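Local coordinates for hypothetical hydrolase (Bacteroides thetaiotaomicron, PDB 3TC9), which is of unknown function but is probably an auxiliary nutrient-binding protein, built from an immunoglobulin-like domain and a six-bladed beta-propeller, at residues I48-T51 and D56-V59; K81-N86 and I92-A97; D118-Y123 and N420-K425; Y153-G156 and P160-L163. One frame throughout, in Å; residues are numbered along the deposited sequence.

The four contacts sample two domains that follow one another along the chain. Contacts 1 and 2 come first and lie in the immunoglobulin-like IPT/TIG domain. Their centres are about 10 Å apart, and they share one sheet, in which strands 48-52 and 80-85 are neighbours joined by backbone hydrogen bonds. Contacts 3 and 4 belong to the beta-propeller, with contact 4 nested in sequence inside the loop that contact 3 closes. Their centres are about 17 Å apart, and Ile-423 packs on Leu-154 between them. The centres of contacts 2 and 4 are about 53 Å apart, on opposite sides of the chain's centre. Hairpins thus build each domain locally, whereas contact 3 ties together distant parts of the propeller sequence.

Contact 1. Residues I48-T51 and D56-V59; sequences IKVT and DSKV
Val-50 and Ser-57 carry the direct polar link between residues 48-51 and 56-59: Ser-57 N donates to Val-50 O at 2.9 Å with an N-H...O angle of 165°. In place of a direct return bond there is a water, which accepts from Val-50 N at 2.8 Å and lies 2.6 Å from Ser-57 O, to which it can donate. The same water is within hydrogen-bonding distance of Asp-56 OD1, although it has more acceptors around it than protons to give. It bridges the strands where they no longer bond directly.

The apolar contacts gather on Val-59. Its CG2 methyl meets Val-50 CG2 at 3.7 Å and Ile-48 CG2 at 4.1 Å, crossing both side chains at about a right angle. Val-50 holds CG1 anti to its backbone N (chi1 177°), which places that methyl 4.0 Å from Ser-57 CB and leaves CG2 for Val-59.

Among the charged and polar ends, Lys-49 pairs with Glu-91, and Ser-57 OG bonds to Val-70 O. Thr-51 and Asp-56 form an antiparallel non-hydrogen-bonded pair near the turn, completing a beta hairpin whose partner strands open around a water, within the immunoglobulin-like fold of an IPT/TIG domain.

Contact 2. Residues K81-N86 and I92-A97; sequences KLSILN and IANTEA
Lys-81 and Glu-96 face each other as a non-hydrogen-bonded pair, their side chains side by side and pointing the same way. The lysine chain bends at its last torsion (chi4 -69°) and brings NZ to 3.2 Å from Glu-96 OE1, a salt bridge whose hydrogen bond is weak.

Leu-82 is next, paired with Thr-95 by two backbone bonds: Leu-82 N reaches Thr-95 O at 3.1 Å, almost straight at 177°, and Thr-95 N returns to Leu-82 O at 2.9 Å. On the opposite side of the sheet from the salt bridge, Leu-82 CB lies 3.9 Å from Thr-95 CG2, and the leucine's CD2 touches the same methyl.

Ser-83 sits across from Asn-94, and its CA-H points at Ala-93 O. That carbonyl also accepts from Ile-84 N at 2.9 Å.

At Ile-84 the regular pairing breaks into a classic beta bulge. Its single carbonyl O takes a nearly straight bond from Ile-92 N at 2.8 Å and a weak one from Ala-93 N at 3.5 Å, giving two residues of one strand opposite one of the other. Beyond it, Ile-92 CD1 lies against the Leu-85 carbonyl, while Ile-92 CG2 approaches Asn-86 CB at 4.0 Å; Asn-86 OD1 itself accepts from Glu-90 N in the connecting turn.

Strand 80-85 is flanked by strand 91-96, the sheet's outermost strand on that side, and by strand 48-52, while Leu-82 and Thr-95 pack on Ile-20 of strand 19-28.

Contact 3. Residues D118-Y123 and N420-K425; sequences DGNTKY and NRRIRK. With PO4 (phosphate ion), chain Q.
Asn-120 OD1 accepts a hydrogen bond from Arg-422 NH2 at 2.7 Å in a nearly straight line. The oxygen lies in the guanidinium plane, but the donor stands above the amide's own carbonyl plane, and the two flat groups are 78° apart. Arg-422 NH1 meanwhile donates to Asn-420 O at 2.8 Å, on a lone pair of that carbonyl. Two acceptors, together with a cation-pi contact to Tyr-387, fix how this buried guanidinium is turned.

Arg-422 begins strand 422-428, which lies between strands 107-113 and 412-417. Such a blade, joining an early strand to the last ones, is the closure expected of a beta-propeller, and residues 118-123 belong to the loop that follows the early strand.

Arg-421 packs instead on Tyr-123. Its CD sits over a ring face, 3.8 Å from the centroid, and a bend at chi2 (-69°) lays the guanidinium nearly parallel to the ring, 11° apart. Arg-421 NH2 donates to phosphate O1 at 2.8 Å and Arg-421 NH1 to phosphate O3 at 3.1 Å; His-159, Gln-158 and Arg-418 also bind the ion, which probably came from the crystallisation liquor. Replacing Arg-421 by an alanine would probably uncover this ring face and deprive the phosphate of two donors.

Contact 4. Residues Y153-G156 and P160-L163; sequences YLVG and PTRL
Strands 153-156 and 160-163 run antiparallel at 161°, with Leu-154 and Arg-162 as a hydrogen-bonded pair: Leu-154 N to Arg-162 O is 3.1 Å, and Arg-162 N to Leu-154 O is 3.0 Å. Each of these carbonyls also receives a CA-H, the first from Tyr-153 and the second from Thr-161.

The aromatic contact lies one residue along. Leu-163 places its CD1 methyl over a face of the Tyr-153 ring, 3.7 Å from the centroid and 15° off the normal, a CH-pi contact in which the methyl is offset toward the rim. Phe-216 meets the tyrosine ring edge-to-face. An alanine in place of Tyr-153 would probably leave Leu-163 CD1 without its aromatic platform and open a gap beside Phe-216.

On the other face of the sheet Leu-154 and Arg-162 lie side by side. Leu-154 takes the sterically tighter rotamer, CG between its N and carbonyl carbon (chi1 67°), which brings Leu-154 CD1 to 4.0 Å from Arg-162 CB. The guanidinium of Arg-162 reaches Asp-127 in a salt bridge and Lys-126 O in a hydrogen bond.

Toward the turn, Val-155 CG1 touches Thr-161 OG1 at 3.5 Å. A water accepts from Gly-156 N at 2.6 Å and has a weak bond with Thr-161 OG1.

This is one hairpin of a propeller blade, and its chemistry is divided: apolar contacts cover both faces, Leu-163 on Tyr-153 on one and Leu-154 beside Arg-162 CB on the other, while the buried arginine charge is probably neutralised by Asp-127, and at the turn end a water takes the N-H of Gly-156.

Contact 1. Residues I48-T51 and D56-V59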
loop_
_atom_site.group_PDB
_atom_site.type_symbol
_atom_site.label_atom_id
_atom_site.label_comp_id
_atom_site.label_asym_id
_atom_site.label_seq_id
_atom_site.Cartn_x
_atom_site.Cartn_y
_atom_site.Cartn_z
ATOM N N ILE B 48 16.567 24.661 32.398
ATOM C CA ILE B 48 16.966 23.638 31.414
ATOM C C ILE B 48 16.080 23.755 30.182
ATOM O O ILE B 48 14.857 23.762 30.301
ATOM C CB ILE B 48 16.976 22.184 31.951
ATOM C CG1 ILE B 48 17.674 22.089 33.342
ATOM C CG2 ILE B 48 17.625 21.240 30.930
ATOM C CD1 ILE B 48 17.561 20.726 34.006
ATOM N N LYS B 49 16.711 23.836 29.005
ATOM C CA LYS B 49 16.003 23.872 27.726
ATOM C C LYS B 49 16.464 22.703 26.868
ATOM O O LYS B 49 17.640 22.639 26.496
ATOM C CB LYS B 49 16.217 25.212 26.993
ATOM C CG LYS B 49 15.576 25.268 25.611
ATOM C CD LYS B 49 15.507 26.680 25.047
ATOM C CE LYS B 49 16.724 27.053 24.219
ATOM N NZ LYS B 49 16.897 28.535 24.165
ATOM N N VAL B 50 15.538 21.778 26.558
ATOM C CA VAL B 50 15.838 20.669 25.646
ATOM C C VAL B 50 15.074 20.918 24.319
ATOM O O VAL B 50 13.903 21.268 24.322
ATOM C CB VAL B 50 15.533 19.285 26.281
ATOM C CG1 VAL B 50 15.788 18.143 25.293
ATOM C CG2 VAL B 50 16.351 19.086 27.560
ATOM N N THR B 51 15.762 20.766 23.208
ATOM C CA THR B 51 15.255 20.890 21.843
ATOM C C THR B 51 15.457 19.549 21.151
ATOM O O THR B 51 16.592 19.080 21.125
ATOM C CB THR B 51 15.990 22.020 21.082
ATOM O OG1 THR B 51 16.246 23.151 21.935
ATOM C CG2 THR B 51 15.250 22.457 19.834
ATOM N N ASP B 56 10.824 22.454 20.981
ATOM C CA ASP B 56 10.948 22.509 22.441
ATOM C C ASP B 56 10.319 21.286 23.091
ATOM O O ASP B 56 9.167 20.956 22.830
ATOM C CB ASP B 56 10.334 23.788 23.035
ATOM C CG ASP B 56 10.689 23.968 24.519
ATOM O OD1 ASP B 56 11.912 24.145 24.836
ATOM O OD2 ASP B 56 9.763 23.887 25.367
ATOM N N SER B 57 11.098 20.633 23.944
ATOM C CA SER B 57 10.773 19.423 24.695
ATOM C C SER B 57 10.694 19.788 26.175
ATOM O O SER B 57 11.686 20.256 26.733
ATOM C CB SER B 57 11.853 18.370 24.438
ATOM O OG SER B 57 11.648 17.186 25.187
ATOM N N LYS B 58 9.507 19.634 26.802
ATOM C CA LYS B 58 9.297 20.000 28.205
ATOM C C LYS B 58 10.051 19.045 29.158
ATOM O O LYS B 58 9.892 17.824 29.078
ATOM C CB LYS B 58 7.799 20.020 28.534
ATOM C CG LYS B 58 6.955 20.930 27.618
ATOM C CD LYS B 58 6.046 21.850 28.420
ATOM C CE LYS B 58 5.096 22.654 27.570
ATOM N NZ LYS B 58 4.020 23.266 28.403
ATOM N N VAL B 59 10.911 19.617 30.007
ATOM C CA VAL B 59 11.705 18.928 31.030
ATOM C C VAL B 59 10.766 18.731 32.203
ATOM O O VAL B 59 10.114 19.692 32.638
ATOM C CB VAL B 59 12.989 19.734 31.384
ATOM C CG1 VAL B 59 13.780 19.078 32.527
ATOM C CG2 VAL B 59 13.858 19.882 30.146
HETATM O O HOH W 1 12.916 22.533 27.278
#

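Contact 2. Residues K81-N86 and I92-A97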
loop_
_atom_site.group_PDB
_atom_site.type_symbol
_atom_site.label_atom_id
_atom_site.label_comp_id
_atom_site.label_asym_id
_atom_site.label_seq_id
_atom_site.Cartn_x
_atom_site.Cartn_y
_atom_site.Cartn_z
ATOM N N LYS B 81 19.374 18.727 21.446
ATOM C CA LYS B 81 20.162 19.849 21.952
ATOM C C LYS B 81 19.714 20.166 23.362
ATOM O O LYS B 81 18.539 20.013 23.672
ATOM C CB LYS B 81 20.009 21.089 21.055
ATOM C CG LYS B 81 20.525 20.899 19.627
ATOM C CD LYS B 81 20.450 22.215 18.881
ATOM C CE LYS B 81 20.824 22.093 17.422
ATOM N NZ LYS B 81 22.262 21.791 17.214
ATOM N N LEU B 82 20.646 20.546 24.226
ATOM C CA LEU B 82 20.367 20.934 25.613
ATOM C C LEU B 82 21.110 22.248 25.937
ATOM O O LEU B 82 22.290 22.394 25.612
ATOM C CB LEU B 82 20.761 19.821 26.613
ATOM C CG LEU B 82 20.540 20.102 28.112
ATOM C CD1 LEU B 82 20.352 18.827 28.861
ATOM C CD2 LEU B 82 21.732 20.822 28.734
ATOM N N SER B 83 20.413 23.171 26.595
ATOM C CA SER B 83 20.973 24.436 27.046
ATOM C C SER B 83 20.614 24.652 28.480
ATOM O O SER B 83 19.484 24.344 28.887
ATOM C CB SER B 83 20.432 25.603 26.216
ATOM O OG SER B 83 21.037 25.687 24.941
ATOM N N ILE B 84 21.565 25.169 29.241
ATOM C CA ILE B 84 21.346 25.632 30.611
ATOM C C ILE B 84 21.158 27.159 30.469
ATOM O O ILE B 84 21.875 27.829 29.701
ATOM C CB ILE B 84 22.457 25.215 31.637
ATOM C CG1 ILE B 84 22.657 23.682 31.694
ATOM C CG2 ILE B 84 22.198 25.794 33.041
ATOM C CD1 ILE B 84 21.450 22.769 32.021
ATOM N N LEU B 85 20.144 27.676 31.125
ATOM C CA LEU B 85 19.794 29.101 31.047
ATOM C C LEU B 85 20.072 29.829 32.337
ATOM O O LEU B 85 20.240 29.210 33.382
ATOM C CB LEU B 85 18.285 29.252 30.714
ATOM C CG LEU B 85 17.712 28.338 29.633
ATOM C CD1 LEU B 85 16.219 28.390 29.658
ATOM C CD2 LEU B 85 18.209 28.739 28.244
ATOM N N ASN B 86 20.097 31.158 32.258
ATOM C CA ASN B 86 20.197 32.038 33.405
ATOM C C ASN B 86 18.749 32.431 33.799
ATOM O O ASN B 86 17.800 31.922 33.193
ATOM C CB ASN B 86 21.118 33.263 33.102
ATOM C CG ASN B 86 20.665 34.227 32.022
ATOM O OD1 ASN B 86 19.504 34.269 31.594
ATOM N ND2 ASN B 86 21.565 35.108 31.631
ATOM N N ILE B 92 23.470 29.898 28.755
ATOM C CA ILE B 92 24.784 30.120 29.353
ATOM C C ILE B 92 25.720 28.920 29.103
ATOM O O ILE B 92 26.921 29.043 29.291
ATOM C CB ILE B 92 24.725 30.525 30.857
ATOM C CG1 ILE B 92 23.866 29.552 31.713
ATOM C CG2 ILE B 92 24.293 31.997 30.965
ATOM C CD1 ILE B 92 23.966 29.757 33.193
ATOM N N ALA B 93 25.182 27.784 28.691
ATOM C CA ALA B 93 25.938 26.562 28.401
ATOM C C ALA B 93 25.135 25.739 27.435
ATOM O O ALA B 93 23.932 25.667 27.572
ATOM C CB ALA B 93 26.227 25.785 29.682
ATOM N N ASN B 94 25.792 25.220 26.401
ATOM C CA ASN B 94 25.192 24.444 25.335
ATOM C C ASN B 94 25.883 23.085 25.097
ATOM O O ASN B 94 27.121 22.995 25.082
ATOM C CB ASN B 94 25.260 25.255 24.042
ATOM C CG ASN B 94 24.260 26.372 23.961
ATOM O OD1 ASN B 94 23.179 26.219 23.403
ATOM N ND2 ASN B 94 24.627 27.542 24.448
ATOM N N THR B 95 25.070 22.044 24.832
ATOM C CA THR B 95 25.573 20.719 24.473
ATOM C C THR B 95 24.612 20.067 23.467
ATOM O O THR B 95 23.547 20.603 23.169
ATOM C CB THR B 95 25.868 19.838 25.729
ATOM O OG1 THR B 95 26.608 18.688 25.335
ATOM C CG2 THR B 95 24.620 19.388 26.453
ATOM N N GLU B 96 25.027 18.945 22.914
ATOM C CA GLU B 96 24.272 18.194 21.925
ATOM C C GLU B 96 24.535 16.703 22.115
ATOM O O GLU B 96 25.634 16.314 22.543
ATOM C CB GLU B 96 24.732 18.659 20.529
ATOM C CG GLU B 96 23.705 18.467 19.423
ATOM C CD GLU B 96 24.057 19.070 18.073
ATOM O OE1 GLU B 96 24.807 20.079 18.023
ATOM O OE2 GLU B 96 23.531 18.546 17.062
ATOM N N ALA B 97 23.546 15.866 21.794
ATOM C CA ALA B 97 23.711 14.411 21.845
ATOM C C ALA B 97 24.428 13.923 20.571
ATOM O O ALA B 97 24.270 14.543 19.514
ATOM C CB ALA B 97 22.357 13.740 21.978
#

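Contact 3. Residues D118-Y123 and N420-K425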
loop_
_atom_site.group_PDB
_atom_site.type_symbol
_atom_site.label_atom_id
_atom_site.label_comp_id
_atom_site.label_asym_id
_atom_site.label_seq_id
_atom_site.Cartn_x
_atom_site.Cartn_y
_atom_site.Cartn_z
ATOM N N ASP B 118 -18.261 31.469 20.535
ATOM C CA ASP B 118 -18.880 31.679 21.850
ATOM C C ASP B 118 -18.825 30.383 22.695
ATOM O O ASP B 118 -19.865 29.858 23.088
ATOM C CB ASP B 118 -20.337 32.199 21.698
ATOM C CG ASP B 118 -20.835 33.020 22.869
ATOM O OD1 ASP B 118 -20.136 33.982 23.254
ATOM O OD2 ASP B 118 -21.972 32.768 23.331
ATOM N N GLY B 119 -17.614 29.880 22.934
ATOM C CA GLY B 119 -17.377 28.637 23.671
ATOM C C GLY B 119 -18.068 27.437 23.048
ATOM O O GLY B 119 -18.723 26.663 23.754
ATOM N N ASN B 120 -17.967 27.326 21.697
ATOM C CA ASN B 120 -18.549 26.286 20.844
ATOM C C ASN B 120 -20.079 26.125 21.064
ATOM O O ASN B 120 -20.588 25.004 21.141
ATOM C CB ASN B 120 -17.805 24.943 21.004
ATOM C CG ASN B 120 -16.377 25.021 20.562
ATOM O OD1 ASN B 120 -16.053 25.537 19.483
ATOM N ND2 ASN B 120 -15.493 24.535 21.399
ATOM N N THR B 121 -20.804 27.250 21.118
ATOM C CA THR B 121 -22.270 27.269 21.298
ATOM C C THR B 121 -22.974 27.750 20.007
ATOM O O THR B 121 -24.141 27.416 19.768
ATOM C CB THR B 121 -22.670 28.187 22.499
ATOM O OG1 THR B 121 -22.009 27.766 23.694
ATOM C CG2 THR B 121 -24.170 28.235 22.751
ATOM N N LYS B 122 -22.273 28.564 19.200
ATOM C CA LYS B 122 -22.848 29.139 17.991
ATOM C C LYS B 122 -21.954 28.890 16.787
ATOM O O LYS B 122 -20.777 28.556 16.918
ATOM C CB LYS B 122 -23.074 30.651 18.184
ATOM C CG LYS B 122 -23.865 31.039 19.438
ATOM C CD LYS B 122 -23.764 32.519 19.700
ATOM C CE LYS B 122 -24.478 32.938 20.954
ATOM N NZ LYS B 122 -24.388 34.410 21.150
ATOM N N TYR B 123 -22.534 28.996 15.613
ATOM C CA TYR B 123 -21.827 28.798 14.349
ATOM C C TYR B 123 -22.596 29.516 13.247
ATOM O O TYR B 123 -23.816 29.700 13.353
ATOM C CB TYR B 123 -21.638 27.287 14.029
ATOM C CG TYR B 123 -22.881 26.569 13.529
ATOM C CD1 TYR B 123 -23.881 26.167 14.410
ATOM C CD2 TYR B 123 -23.029 26.244 12.186
ATOM C CE1 TYR B 123 -25.016 25.495 13.956
ATOM C CE2 TYR B 123 -24.139 25.542 11.728
ATOM C CZ TYR B 123 -25.138 25.182 12.611
ATOM O OH TYR B 123 -26.241 24.507 12.144
ATOM N N ASN B 420 -20.469 18.956 16.483
ATOM C CA ASN B 420 -19.302 19.815 16.537
ATOM C C ASN B 420 -19.262 20.764 15.313
ATOM O O ASN B 420 -18.439 21.676 15.292
ATOM C CB ASN B 420 -18.045 18.973 16.681
ATOM C CG ASN B 420 -17.996 18.366 18.044
ATOM O OD1 ASN B 420 -18.457 18.955 19.030
ATOM N ND2 ASN B 420 -17.514 17.156 18.132
ATOM N N ARG B 421 -20.176 20.569 14.326
ATOM C CA ARG B 421 -20.362 21.404 13.129
ATOM C C ARG B 421 -19.065 21.530 12.321
ATOM O O ARG B 421 -18.812 22.544 11.660
ATOM C CB ARG B 421 -20.895 22.824 13.493
ATOM C CG ARG B 421 -22.024 22.855 14.513
ATOM C CD ARG B 421 -23.276 22.287 13.940
ATOM N NE ARG B 421 -24.331 22.202 14.932
ATOM C CZ ARG B 421 -25.482 21.577 14.741
ATOM N NH1 ARG B 421 -25.741 20.986 13.581
ATOM N NH2 ARG B 421 -26.376 21.526 15.708
ATOM N N ARG B 422 -18.271 20.467 12.351
ATOM C CA ARG B 422 -16.973 20.408 11.702
ATOM C C ARG B 422 -16.773 19.150 10.897
ATOM O O ARG B 422 -17.403 18.129 11.156
ATOM C CB ARG B 422 -15.863 20.469 12.782
ATOM C CG ARG B 422 -15.691 21.840 13.472
ATOM C CD ARG B 422 -15.070 21.630 14.826
ATOM N NE ARG B 422 -14.704 22.858 15.553
ATOM C CZ ARG B 422 -15.375 23.335 16.605
ATOM N NH1 ARG B 422 -16.489 22.744 17.016
ATOM N NH2 ARG B 422 -14.943 24.416 17.240
ATOM N N ILE B 423 -15.825 19.231 9.948
ATOM C CA ILE B 423 -15.295 18.119 9.177
ATOM C C ILE B 423 -14.003 17.748 9.905
ATOM O O ILE B 423 -13.092 18.577 10.028
ATOM C CB ILE B 423 -15.106 18.404 7.650
ATOM C CG1 ILE B 423 -16.418 18.908 6.985
ATOM C CG2 ILE B 423 -14.533 17.177 6.916
ATOM C CD1 ILE B 423 -17.624 17.960 7.000
ATOM N N ARG B 424 -13.958 16.558 10.469
ATOM C CA ARG B 424 -12.748 16.138 11.174
ATOM C C ARG B 424 -11.863 15.347 10.223
ATOM O O ARG B 424 -12.340 14.820 9.216
ATOM C CB ARG B 424 -13.082 15.341 12.437
ATOM C CG ARG B 424 -14.152 15.977 13.318
ATOM C CD ARG B 424 -13.665 17.154 14.174
ATOM N NE ARG B 424 -12.630 16.772 15.135
ATOM C CZ ARG B 424 -12.850 16.156 16.296
ATOM N NH1 ARG B 424 -14.080 15.785 16.642
ATOM N NH2 ARG B 424 -11.841 15.865 17.096
ATOM N N LYS B 425 -10.569 15.308 10.498
ATOM C CA LYS B 425 -9.639 14.558 9.672
ATOM C C LYS B 425 -8.893 13.523 10.523
ATOM O O LYS B 425 -8.569 13.803 11.675
ATOM C CB LYS B 425 -8.656 15.513 8.981
ATOM C CG LYS B 425 -7.629 14.834 8.064
ATOM C CD LYS B 425 -6.625 15.853 7.560
ATOM C CE LYS B 425 -5.434 15.250 6.868
ATOM N NZ LYS B 425 -4.439 14.670 7.810
HETATM P P PO4 Q . -29.498 20.324 13.840
HETATM O O1 PO4 Q . -28.675 20.040 15.151
HETATM O O2 PO4 Q . -30.694 19.300 13.756
HETATM O O3 PO4 Q . -28.585 20.200 12.585
HETATM O O4 PO4 Q . -30.081 21.786 13.797
#

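Contact 4. Residues Y153-G156 and P160-L163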
loop_
_atom_site.group_PDB
_atom_site.type_symbol
_atom_site.label_atom_id
_atom_site.label_comp_id
_atom_site.label_asym_id
_atom_site.label_seq_id
_atom_site.Cartn_x
_atom_site.Cartn_y
_atom_site.Cartn_z
ATOM N N TYR B 153 -18.255 16.213 -2.187
ATOM C CA TYR B 153 -19.635 16.622 -1.930
ATOM C C TYR B 153 -20.128 16.050 -0.614
ATOM O O TYR B 153 -19.673 14.979 -0.174
ATOM C CB TYR B 153 -20.561 16.193 -3.085
ATOM C CG TYR B 153 -20.313 16.978 -4.353
ATOM C CD1 TYR B 153 -20.948 18.195 -4.576
ATOM C CD2 TYR B 153 -19.405 16.530 -5.308
ATOM C CE1 TYR B 153 -20.695 18.945 -5.723
ATOM C CE2 TYR B 153 -19.163 17.257 -6.472
ATOM C CZ TYR B 153 -19.821 18.460 -6.681
ATOM O OH TYR B 153 -19.587 19.187 -7.819
ATOM N N LEU B 154 -21.075 16.762 0.004
ATOM C CA LEU B 154 -21.706 16.361 1.260
ATOM C C LEU B 154 -23.190 16.724 1.229
ATOM O O LEU B 154 -23.561 17.715 0.601
ATOM C CB LEU B 154 -20.996 16.980 2.498
ATOM C CG LEU B 154 -21.059 18.525 2.721
ATOM C CD1 LEU B 154 -22.318 18.949 3.520
ATOM C CD2 LEU B 154 -19.867 19.000 3.516
ATOM N N VAL B 155 -24.029 15.946 1.927
ATOM C CA VAL B 155 -25.454 16.214 2.102
ATOM C C VAL B 155 -25.651 16.348 3.604
ATOM O O VAL B 155 -24.912 15.733 4.358
ATOM C CB VAL B 155 -26.423 15.198 1.431
ATOM C CG1 VAL B 155 -26.363 15.305 -0.088
ATOM C CG2 VAL B 155 -26.183 13.764 1.898
ATOM N N GLY B 156 -26.602 17.172 4.025
ATOM C CA GLY B 156 -26.778 17.468 5.439
ATOM C C GLY B 156 -28.172 17.391 5.997
ATOM O O GLY B 156 -28.508 18.195 6.868
ATOM N N PRO B 160 -28.146 22.337 3.638
ATOM C CA PRO B 160 -27.849 22.221 2.204
ATOM C C PRO B 160 -26.786 21.202 1.794
ATOM O O PRO B 160 -25.944 20.786 2.591
ATOM C CB PRO B 160 -27.344 23.622 1.839
ATOM C CG PRO B 160 -27.795 24.511 2.921
ATOM C CD PRO B 160 -27.790 23.683 4.139
ATOM N N THR B 161 -26.843 20.821 0.502
ATOM C CA THR B 161 -25.873 20.000 -0.198
ATOM C C THR B 161 -24.738 20.948 -0.501
ATOM O O THR B 161 -24.968 22.038 -1.033
ATOM C CB THR B 161 -26.505 19.339 -1.414
ATOM O OG1 THR B 161 -27.585 18.527 -0.941
ATOM C CG2 THR B 161 -25.505 18.482 -2.199
ATOM N N ARG B 162 -23.529 20.596 -0.073
ATOM C CA ARG B 162 -22.425 21.517 -0.227
ATOM C C ARG B 162 -21.231 20.859 -0.912
ATOM O O ARG B 162 -21.209 19.641 -1.103
ATOM C CB ARG B 162 -22.055 22.098 1.147
ATOM C CG ARG B 162 -23.232 22.879 1.755
ATOM C CD ARG B 162 -22.859 23.664 2.975
ATOM N NE ARG B 162 -21.973 24.769 2.641
ATOM C CZ ARG B 162 -21.546 25.674 3.515
ATOM N NH1 ARG B 162 -21.915 25.604 4.788
ATOM N NH2 ARG B 162 -20.751 26.656 3.122
ATOM N N LEU B 163 -20.256 21.698 -1.337
ATOM C CA LEU B 163 -19.051 21.247 -2.016
ATOM C C LEU B 163 -17.802 21.761 -1.306
ATOM O O LEU B 163 -17.694 22.953 -1.025
ATOM C CB LEU B 163 -19.077 21.714 -3.493
ATOM C CG LEU B 163 -17.786 21.595 -4.292
ATOM C CD1 LEU B 163 -17.398 20.131 -4.505
ATOM C CD2 LEU B 163 -17.863 22.371 -5.593
HETATM O O HOH W 2 -28.351 18.074 2.292
#